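Local coordinates for beta-lactamase-like protein (Koribacter versatilis, PDB 6B9V), which is a manganese-bound metallo-beta-lactamase-fold diphosphatase of the PhnP family that cleaves reactive FAD photoproducts, at residues 185-190 against 216-221. Sequence-based numbering, arbitrary orientation.
Sequences ASMEML and VSIAEK
M187 reaches K221 and I218 with CG anti to its own carbonyl carbon (chi1 -70°) and with further bends at chi2 (-75°) and chi3 (-75°). K221 starts the same way, but its chain then runs extended and bends at chi4. The M187 chain comes in at a slant across the aliphatic part of the lysine. The terminal methyl of M187 does most of the touching: CE lies 4.1 Å from CB of K221 and 4.2 Å from CD of K221. The amino end of K221 runs on past M187, clear of segment 185-190. Toward I218 the approach is looser: SD of M187 lies 4.4 Å from CG2 of I218, and CE is about as far from it. All of this is apolar contact at van der Waals range or slightly beyond. It is a light one, burying 109 Å² in total, and the backbones stay well apart, with CA of M187 8.7 Å from CA of K221. L222, the next residue of helix 212-222, touches both M187 and L190; I182 packs on M187 and F179 on I218. M187 opens a type I beta turn that runs to L190, and N of L190 is hydrogen-bonded to O of M187 at 3.2 Å. The turn leads into R191, which pairs with E188 and also makes a weak hydrogen bond to O of K221. The contact lies at the surface, away from the metal sites. Both helices lie on crossovers between adjacent parallel strands (173-176 to 195-199, and 195-199 to 226-230), so the contact joins two successive beta-alpha-beta connections, a feature of the metallo-beta-lactamase fold.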
ATOM      1  N   ALA A 185      -7.156 -12.206  32.687  1.00 25.79           N
ATOM      2  CA  ALA A 185      -6.001 -13.082  32.611  1.00 32.92           C
ATOM      3  C   ALA A 185      -4.910 -12.433  31.765  1.00 29.04           C
ATOM      4  O   ALA A 185      -3.724 -12.611  32.042  1.00 24.96           O
ATOM      5  CB  ALA A 185      -6.396 -14.463  32.054  1.00 30.24           C
ATOM      6  N   SER A 186      -5.297 -11.654  30.755  1.00 22.75           N
ATOM      7  CA  SER A 186      -4.303 -10.952  29.949  1.00 22.92           C
ATOM      8  C   SER A 186      -3.729  -9.731  30.669  1.00 19.25           C
ATOM      9  O   SER A 186      -2.551  -9.398  30.492  1.00 20.75           O
ATOM     10  CB  SER A 186      -4.885 -10.515  28.588  1.00 19.08           C
ATOM     11  OG  SER A 186      -5.193 -11.632  27.778  1.00 20.71           O
ATOM     12  N   MET A 187      -4.548  -9.059  31.472  1.00 21.33           N
ATOM     13  CA  MET A 187      -4.057  -7.919  32.231  1.00 22.68           C
ATOM     14  C   MET A 187      -2.937  -8.391  33.143  1.00 24.50           C
ATOM     15  O   MET A 187      -1.945  -7.676  33.356  1.00 23.80           O
ATOM     16  CB  MET A 187      -5.170  -7.270  33.048  1.00 25.62           C
ATOM     17  CG  MET A 187      -6.205  -6.549  32.203  1.00 22.99           C
ATOM     18  SD  MET A 187      -5.600  -4.986  31.575  1.00 23.51           S
ATOM     19  CE  MET A 187      -5.661  -3.977  33.062  1.00 22.22           C
ATOM     20  N   GLU A 188      -3.089  -9.611  33.655  1.00 24.45           N
ATOM     21  CA  GLU A 188      -2.096 -10.154  34.582  1.00 31.33           C
ATOM     22  C   GLU A 188      -0.763 -10.473  33.914  1.00 27.84           C
ATOM     23  O   GLU A 188       0.247 -10.613  34.599  1.00 29.05           O
ATOM     24  CB  GLU A 188      -2.643 -11.403  35.270  1.00 25.70           C
ATOM     25  CG  GLU A 188      -3.672 -11.069  36.342  1.00 39.15           C
ATOM     26  CD  GLU A 188      -3.197  -9.957  37.276  1.00 51.03           C
ATOM     27  OE1 GLU A 188      -2.071 -10.065  37.811  1.00 60.39           O
ATOM     28  OE2 GLU A 188      -3.942  -8.969  37.468  1.00 46.35           O
ATOM     29  N   MET A 189      -0.769 -10.575  32.586  1.00 20.89           N
ATOM     30  CA  MET A 189       0.434 -10.884  31.806  1.00 25.66           C
ATOM     31  C   MET A 189       1.232  -9.629  31.465  1.00 22.87           C
ATOM     32  O   MET A 189       2.331  -9.710  30.914  1.00 23.98           O
ATOM     33  CB  MET A 189       0.064 -11.600  30.492  1.00 21.49           C
ATOM     34  CG  MET A 189      -0.701 -12.921  30.658  1.00 28.18           C
ATOM     35  SD  MET A 189      -1.250 -13.547  29.051  1.00 34.80           S
ATOM     36  CE  MET A 189       0.306 -14.068  28.351  1.00 30.51           C
ATOM     37  N   LEU A 190       0.662  -8.465  31.760  1.00 19.71           N
ATOM     38  CA  LEU A 190       1.185  -7.216  31.220  1.00 20.49           C
ATOM     39  C   LEU A 190       1.770  -6.290  32.280  1.00 21.23           C
ATOM     40  O   LEU A 190       1.917  -5.099  32.046  1.00 21.61           O
ATOM     41  CB  LEU A 190       0.074  -6.486  30.461  1.00 19.01           C
ATOM     42  CG  LEU A 190      -0.384  -7.161  29.167  1.00 21.63           C
ATOM     43  CD1 LEU A 190      -1.592  -6.412  28.604  1.00 25.47           C
ATOM     44  CD2 LEU A 190       0.749  -7.194  28.147  1.00 19.54           C
ATOM     45  N   VAL A 216      -6.037   5.315  28.823  1.00 15.84           N
ATOM     46  CA  VAL A 216      -5.382   5.914  29.987  1.00 19.32           C
ATOM     47  C   VAL A 216      -5.704   5.129  31.277  1.00 19.79           C
ATOM     48  O   VAL A 216      -4.806   4.878  32.096  1.00 18.56           O
ATOM     49  CB  VAL A 216      -5.770   7.396  30.157  1.00 16.75           C
ATOM     50  CG1 VAL A 216      -5.381   7.896  31.542  1.00 24.21           C
ATOM     51  CG2 VAL A 216      -5.105   8.255  29.061  1.00 16.45           C
ATOM     52  N   SER A 217      -6.967   4.736  31.472  1.00 20.96           N
ATOM     53  CA  SER A 217      -7.317   3.920  32.648  1.00 27.64           C
ATOM     54  C   SER A 217      -6.574   2.581  32.709  1.00 25.45           C
ATOM     55  O   SER A 217      -6.070   2.161  33.778  1.00 19.84           O
ATOM     56  CB  SER A 217      -8.817   3.652  32.688  1.00 28.90           C
ATOM     57  OG  SER A 217      -9.496   4.819  33.076  1.00 42.87           O
ATOM     58  N   ILE A 218      -6.534   1.905  31.563  1.00 18.52           N
ATOM     59  CA  ILE A 218      -5.772   0.665  31.442  1.00 18.10           C
ATOM     60  C   ILE A 218      -4.294   0.917  31.749  1.00 20.47           C
ATOM     61  O   ILE A 218      -3.667   0.169  32.516  1.00 18.89           O
ATOM     62  CB  ILE A 218      -5.940   0.055  30.025  1.00 21.17           C
ATOM     63  CG1 ILE A 218      -7.383  -0.438  29.846  1.00 20.36           C
ATOM     64  CG2 ILE A 218      -4.922  -1.065  29.773  1.00 20.25           C
ATOM     65  CD1 ILE A 218      -7.766  -0.763  28.388  1.00 19.82           C
ATOM     66  N   ALA A 219      -3.746   1.983  31.172  1.00 17.76           N
ATOM     67  CA  ALA A 219      -2.340   2.343  31.379  1.00 20.98           C
ATOM     68  C   ALA A 219      -2.031   2.557  32.863  1.00 20.24           C
ATOM     69  O   ALA A 219      -0.971   2.159  33.360  1.00 21.23           O
ATOM     70  CB  ALA A 219      -1.978   3.602  30.573  1.00 16.97           C
ATOM     71  N   GLU A 220      -2.965   3.177  33.571  1.00 20.20           N
ATOM     72  CA  GLU A 220      -2.745   3.466  34.981  1.00 19.99           C
ATOM     73  C   GLU A 220      -2.937   2.221  35.849  1.00 26.63           C
ATOM     74  O   GLU A 220      -2.437   2.159  36.975  1.00 27.58           O
ATOM     75  CB  GLU A 220      -3.653   4.612  35.422  1.00 25.67           C
ATOM     76  CG  GLU A 220      -3.185   5.944  34.827  1.00 42.15           C
ATOM     77  CD  GLU A 220      -4.056   7.131  35.201  1.00 55.00           C
ATOM     78  OE1 GLU A 220      -3.580   8.281  35.050  1.00 61.92           O
ATOM     79  OE2 GLU A 220      -5.210   6.920  35.631  1.00 56.15           O
ATOM     80  N   LYS A 221      -3.638   1.223  35.326  1.00 23.14           N
ATOM     81  CA  LYS A 221      -3.696  -0.055  36.021  1.00 21.69           C
ATOM     82  C   LYS A 221      -2.430  -0.887  35.797  1.00 24.66           C
ATOM     83  O   LYS A 221      -1.967  -1.581  36.710  1.00 21.79           O
ATOM     84  CB  LYS A 221      -4.924  -0.861  35.589  1.00 23.34           C
ATOM     85  CG  LYS A 221      -6.243  -0.361  36.170  1.00 30.71           C
ATOM     86  CD  LYS A 221      -7.413  -1.118  35.546  1.00 38.25           C
ATOM     87  CE  LYS A 221      -8.746  -0.740  36.185  1.00 47.59           C
ATOM     88  NZ  LYS A 221      -9.027   0.719  36.068  1.00 52.14           N
TER